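Local coordinates for protein 2-polyprenyl-6-methoxyphenol hydroxylase-like FAD-dependent oxidoreductase (Streptomyces sp. NRRL 11266, PDB 6UI5) that binds flavin-adenine dinucleotide and is probably an FAD-dependent oxidoreductase with a Rossmann-type FAD-binding domain, at residues A[180-186]-A[215-221]. Numbering follows the deposited sequence.
Sequences IVGDVAI and DVMRVFS. With FAD (flavin-adenine dinucleotide), chain C.
Asp-183 and Arg-218 run alongside each other on one face of two antiparallel strands and join in a salt bridge. Arg-218 NE lies 2.9 Å from Asp-183 OD1, on the syn side but tilted from the carboxylate plane; NH2 adds a weaker bond to the same oxygen, and the two planar groups are turned 50° apart. The bend at chi3 (-64°) of Arg-218 turns NE and NH2 toward the carboxylate, which reaches across from Asp-183. On the same face, Val-181 CG2 meets the edge of the Phe-220 ring, 3.8 Å from CD1. Both residues belong to the FAD pocket: the flavin methyl C7M sits 3.5 Å from Val-181 CG1 and also near the ring edge, at Phe-220 CE1. The strands lie in the antiparallel sheet of the FAD-binding domain, where strand 257-271 pairs with the far side of strand 176-185. On the opposite face, Val-184 CG2 touches Val-219 CG1 at 4.2 Å, the side chains roughly perpendicular, and Leu-241 of helix 238-249 packs on both. At the backbone angles of Gly-182 a CB would collide with the carbonyl O of Val-181; Gly-182 O accepts a 2.8 Å bond from Val-219 N. Ile-180 N donates an almost straight bond (168°) to Ser-221 OG, 2.9 Å away.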
ATOM      1  N   ILE A 180      -1.829  27.579 -10.025  1.00 63.71           N
ATOM      2  CA  ILE A 180      -1.265  28.274 -11.166  1.00 69.62           C
ATOM      3  C   ILE A 180       0.227  28.002 -11.175  1.00 66.29           C
ATOM      4  O   ILE A 180       0.808  27.542 -10.189  1.00 67.94           O
ATOM      5  CB  ILE A 180      -1.559  29.809 -11.198  1.00 73.26           C
ATOM      6  CG1 ILE A 180      -0.739  30.541 -10.150  1.00 76.54           C
ATOM      7  CG2 ILE A 180      -3.061  30.105 -11.060  1.00 66.71           C
ATOM      8  CD1 ILE A 180       0.405  31.301 -10.738  1.00 76.37           C
ATOM      9  N   VAL A 181       0.836  28.288 -12.325  1.00 64.07           N
ATOM     10  CA  VAL A 181       2.235  27.985 -12.583  1.00 67.86           C
ATOM     11  C   VAL A 181       2.708  28.988 -13.623  1.00 71.64           C
ATOM     12  O   VAL A 181       1.903  29.611 -14.311  1.00 70.06           O
ATOM     13  CB  VAL A 181       2.409  26.523 -13.071  1.00 67.50           C
ATOM     14  CG1 VAL A 181       1.710  26.334 -14.407  1.00 68.84           C
ATOM     15  CG2 VAL A 181       3.883  26.127 -13.177  1.00 59.74           C
ATOM     16  N   GLY A 182       4.020  29.159 -13.715  1.00 74.50           N
ATOM     17  CA  GLY A 182       4.632  30.026 -14.697  1.00 78.93           C
ATOM     18  C   GLY A 182       5.822  30.728 -14.077  1.00 91.13           C
ATOM     19  O   GLY A 182       6.280  30.362 -12.999  1.00 98.12           O
ATOM     20  N   ASP A 183       6.310  31.758 -14.783  1.00 88.31           N
ATOM     21  CA  ASP A 183       7.479  32.530 -14.366  1.00 79.75           C
ATOM     22  C   ASP A 183       7.118  34.000 -14.162  1.00 87.58           C
ATOM     23  O   ASP A 183       6.737  34.700 -15.109  1.00 80.03           O
ATOM     24  CB  ASP A 183       8.618  32.403 -15.370  1.00 79.41           C
ATOM     25  CG  ASP A 183       8.841  30.948 -15.822  1.00 87.75           C
ATOM     26  OD1 ASP A 183       9.528  30.213 -15.080  1.00 88.22           O
ATOM     27  OD2 ASP A 183       8.386  30.557 -16.922  1.00 85.83           O
ATOM     28  N   VAL A 184       7.244  34.464 -12.939  1.00 92.15           N
ATOM     29  CA  VAL A 184       7.185  35.884 -12.628  1.00 94.57           C
ATOM     30  C   VAL A 184       8.580  36.474 -12.767  1.00 99.55           C
ATOM     31  O   VAL A 184       9.584  35.806 -12.528  1.00 97.63           O
ATOM     32  CB  VAL A 184       6.618  36.125 -11.209  1.00 92.29           C
ATOM     33  CG1 VAL A 184       5.277  35.443 -11.048  1.00 95.09           C
ATOM     34  CG2 VAL A 184       7.621  35.650 -10.152  1.00 94.04           C
ATOM     35  N   ALA A 185       8.654  37.735 -13.173  1.00102.69           N
ATOM     36  CA  ALA A 185       9.850  38.503 -12.885  1.00106.55           C
ATOM     37  C   ALA A 185       9.689  39.165 -11.531  1.00105.55           C
ATOM     38  O   ALA A 185       8.604  39.608 -11.155  1.00 94.64           O
ATOM     39  CB  ALA A 185      10.151  39.552 -13.944  1.00101.22           C
ATOM     40  N   ILE A 186      10.785  39.196 -10.790  1.00107.92           N
ATOM     41  CA  ILE A 186      10.745  39.504  -9.375  1.00119.52           C
ATOM     42  C   ILE A 186      12.192  39.478  -8.925  1.00131.67           C
ATOM     43  O   ILE A 186      12.975  38.631  -9.373  1.00127.73           O
ATOM     44  CB  ILE A 186       9.846  38.503  -8.610  1.00114.61           C
ATOM     45  CG1 ILE A 186       9.436  39.067  -7.261  1.00108.11           C
ATOM     46  CG2 ILE A 186      10.522  37.165  -8.425  1.00108.46           C
ATOM     47  CD1 ILE A 186       8.948  40.431  -7.404  1.00101.95           C
ATOM     48  N   ASP A 215      16.494  37.366 -11.569  1.00129.31           N
ATOM     49  CA  ASP A 215      15.356  38.245 -11.793  1.00138.55           C
ATOM     50  C   ASP A 215      14.061  37.517 -12.118  1.00133.19           C
ATOM     51  O   ASP A 215      12.989  38.112 -11.969  1.00146.71           O
ATOM     52  CB  ASP A 215      15.661  39.239 -12.929  1.00146.39           C
ATOM     53  CG  ASP A 215      16.924  40.038 -12.680  1.00152.18           C
ATOM     54  OD1 ASP A 215      17.261  40.276 -11.501  1.00155.29           O
ATOM     55  OD2 ASP A 215      17.584  40.429 -13.665  1.00154.26           O
ATOM     56  N   VAL A 216      14.125  36.267 -12.558  1.00117.78           N
ATOM     57  CA  VAL A 216      12.944  35.478 -12.881  1.00103.86           C
ATOM     58  C   VAL A 216      12.846  34.328 -11.892  1.00106.33           C
ATOM     59  O   VAL A 216      13.864  33.746 -11.498  1.00109.47           O
ATOM     60  CB  VAL A 216      13.009  34.962 -14.334  1.00 88.91           C
ATOM     61  CG1 VAL A 216      11.998  33.809 -14.584  1.00 69.23           C
ATOM     62  CG2 VAL A 216      12.796  36.120 -15.323  1.00 83.65           C
ATOM     63  N   MET A 217      11.621  34.004 -11.489  1.00105.40           N
ATOM     64  CA  MET A 217      11.344  32.847 -10.649  1.00 99.25           C
ATOM     65  C   MET A 217      10.194  32.058 -11.249  1.00 89.02           C
ATOM     66  O   MET A 217       9.223  32.637 -11.745  1.00 80.46           O
ATOM     67  CB  MET A 217      11.009  33.269  -9.216  1.00100.88           C
ATOM     68  CG  MET A 217      10.836  32.121  -8.263  1.00104.86           C
ATOM     69  SD  MET A 217      10.633  32.623  -6.539  1.00118.31           S
ATOM     70  CE  MET A 217       8.915  33.085  -6.464  1.00118.71           C
ATOM     71  N   ARG A 218      10.324  30.733 -11.230  1.00 92.69           N
ATOM     72  CA  ARG A 218       9.213  29.852 -11.564  1.00 85.94           C
ATOM     73  C   ARG A 218       8.425  29.557 -10.299  1.00 87.16           C
ATOM     74  O   ARG A 218       9.002  29.379  -9.221  1.00 84.15           O
ATOM     75  CB  ARG A 218       9.696  28.553 -12.205  1.00 75.50           C
ATOM     76  CG  ARG A 218       8.601  27.541 -12.466  1.00 63.13           C
ATOM     77  CD  ARG A 218       9.053  26.610 -13.547  1.00 63.14           C
ATOM     78  NE  ARG A 218       9.237  27.347 -14.778  1.00 56.06           N
ATOM     79  CZ  ARG A 218       9.921  26.917 -15.829  1.00 60.81           C
ATOM     80  NH1 ARG A 218      10.514  25.717 -15.822  1.00 59.88           N
ATOM     81  NH2 ARG A 218       9.990  27.698 -16.904  1.00 53.94           N
ATOM     82  N   VAL A 219       7.099  29.546 -10.429  1.00 94.79           N
ATOM     83  CA  VAL A 219       6.203  29.465  -9.281  1.00 96.90           C
ATOM     84  C   VAL A 219       5.151  28.398  -9.548  1.00 93.08           C
ATOM     85  O   VAL A 219       4.620  28.300 -10.660  1.00 93.24           O
ATOM     86  CB  VAL A 219       5.544  30.822  -8.985  1.00105.38           C
ATOM     87  CG1 VAL A 219       6.621  31.852  -8.768  1.00113.91           C
ATOM     88  CG2 VAL A 219       4.653  31.259 -10.140  1.00108.67           C
ATOM     89  N   PHE A 220       4.872  27.579  -8.538  1.00 87.50           N
ATOM     90  CA  PHE A 220       3.909  26.497  -8.675  1.00 77.77           C
ATOM     91  C   PHE A 220       3.073  26.404  -7.412  1.00 72.96           C
ATOM     92  O   PHE A 220       3.613  26.416  -6.303  1.00 72.55           O
ATOM     93  CB  PHE A 220       4.602  25.159  -8.942  1.00 75.53           C
ATOM     94  CG  PHE A 220       3.657  24.014  -9.074  1.00 69.98           C
ATOM     95  CD1 PHE A 220       3.042  23.737 -10.290  1.00 67.38           C
ATOM     96  CD2 PHE A 220       3.364  23.218  -7.978  1.00 68.09           C
ATOM     97  CE1 PHE A 220       2.153  22.684 -10.414  1.00 58.18           C
ATOM     98  CE2 PHE A 220       2.488  22.166  -8.092  1.00 68.87           C
ATOM     99  CZ  PHE A 220       1.877  21.901  -9.313  1.00 68.11           C
ATOM    100  N   SER A 221       1.763  26.305  -7.584  1.00 71.27           N
ATOM    101  CA  SER A 221       0.850  26.117  -6.467  1.00 75.36           C
ATOM    102  C   SER A 221      -0.068  24.938  -6.754  1.00 68.29           C
ATOM    103  O   SER A 221      -0.468  24.702  -7.897  1.00 79.61           O
ATOM    104  CB  SER A 221       0.001  27.371  -6.222  1.00 71.27           C
ATOM    105  OG  SER A 221      -0.829  27.598  -7.350  1.00 63.85           O
TER
HETATM  106  PA  FAD C 601       1.657  18.701 -24.335  1.00 59.68           P
HETATM  107  O1A FAD C 601       2.860  19.145 -23.534  1.00 55.11           O
HETATM  108  O2A FAD C 601       0.405  19.228 -23.654  1.00 57.52           O
HETATM  109  O5B FAD C 601       1.824  19.101 -25.935  1.00 62.68           O
HETATM  110  C5B FAD C 601       0.728  18.940 -26.822  1.00 71.08           C
HETATM  111  C4B FAD C 601       0.937  19.900 -28.039  1.00 77.94           C
HETATM  112  O4B FAD C 601       0.056  19.723 -28.992  1.00 73.70           O
HETATM  113  C3B FAD C 601       0.751  21.368 -27.587  1.00 83.55           C
HETATM  114  O3B FAD C 601       1.697  22.130 -28.200  1.00 79.98           O
HETATM  115  C2B FAD C 601      -0.658  21.737 -28.094  1.00 80.76           C
HETATM  116  O2B FAD C 601      -0.750  23.219 -28.139  1.00 89.81           O
HETATM  117  C1B FAD C 601      -0.646  21.189 -29.278  1.00 75.56           C
HETATM  118  N9A FAD C 601      -1.939  20.874 -29.855  1.00 65.24           N
HETATM  119  C8A FAD C 601      -3.049  20.475 -29.196  1.00 57.26           C
HETATM  120  N7A FAD C 601      -4.007  20.218 -30.112  1.00 60.20           N
HETATM  121  C5A FAD C 601      -3.475  20.438 -31.339  1.00 67.77           C
HETATM  122  C6A FAD C 601      -3.996  20.329 -32.623  1.00 69.97           C
HETATM  123  N6A FAD C 601      -5.249  19.971 -33.270  1.00 77.11           N
HETATM  124  N1A FAD C 601      -3.243  20.622 -33.688  1.00 62.51           N
HETATM  125  C2A FAD C 601      -1.961  21.015 -33.525  1.00 61.82           C
HETATM  126  N3A FAD C 601      -1.446  21.107 -32.265  1.00 63.46           N
HETATM  127  C4A FAD C 601      -2.197  20.824 -31.179  1.00 61.36           C
HETATM  128  N1  FAD C 601       6.139  17.386 -16.250  1.00127.45           N
HETATM  129  C2  FAD C 601       7.316  16.913 -15.464  1.00130.83           C
HETATM  130  O2  FAD C 601       8.043  16.071 -15.879  1.00127.15           O
HETATM  131  N3  FAD C 601       7.578  17.524 -14.129  1.00133.20           N
HETATM  132  C4  FAD C 601       6.681  18.567 -13.628  1.00128.31           C
HETATM  133  O4  FAD C 601       6.863  19.074 -12.572  1.00133.82           O
HETATM  134  C4X FAD C 601       5.499  19.018 -14.449  1.00114.62           C
HETATM  135  N5  FAD C 601       4.649  20.046 -13.894  1.00108.58           N
HETATM  136  C5X FAD C 601       3.470  20.501 -14.673  1.00112.73           C
HETATM  137  C6  FAD C 601       2.652  21.491 -14.125  1.00109.90           C
HETATM  138  C7  FAD C 601       1.545  21.942 -14.834  1.00113.14           C
HETATM  139  C7M FAD C 601       0.853  23.008 -13.995  1.00115.16           C
HETATM  140  C8  FAD C 601       1.232  21.423 -16.099  1.00117.89           C
HETATM  141  C8M FAD C 601      -0.007  21.986 -16.808  1.00117.06           C
HETATM  142  C9  FAD C 601       2.052  20.425 -16.654  1.00121.32           C
HETATM  143  C9A FAD C 601       3.180  19.947 -15.946  1.00117.47           C
HETATM  144  N10 FAD C 601       4.067  18.866 -16.521  1.00103.20           N
HETATM  145  C10 FAD C 601       5.229  18.430 -15.751  1.00114.38           C
HETATM  146  C1' FAD C 601       3.761  18.335 -17.865  1.00 88.92           C
HETATM  147  C2' FAD C 601       3.534  16.825 -18.054  1.00 86.31           C
HETATM  148  O2' FAD C 601       4.722  16.130 -18.133  1.00 89.25           O
HETATM  149  C3' FAD C 601       2.871  16.560 -19.404  1.00 88.27           C
HETATM  150  O3' FAD C 601       2.449  15.233 -19.390  1.00 94.40           O
HETATM  151  C4' FAD C 601       3.783  16.708 -20.639  1.00 81.21           C
HETATM  152  O4' FAD C 601       4.342  17.982 -20.794  1.00 79.59           O
HETATM  153  C5' FAD C 601       2.833  16.468 -21.819  1.00 71.08           C
HETATM  154  O5' FAD C 601       3.543  16.162 -22.986  1.00 55.95           O
HETATM  155  P   FAD C 601       2.747  15.975 -24.421  1.00 60.77           P
HETATM  156  O1P FAD C 601       3.700  16.290 -25.550  1.00 48.53           O
HETATM  157  O2P FAD C 601       2.072  14.627 -24.588  1.00 64.51           O
HETATM  158  O3P FAD C 601       1.498  17.054 -24.351  1.00 77.94           O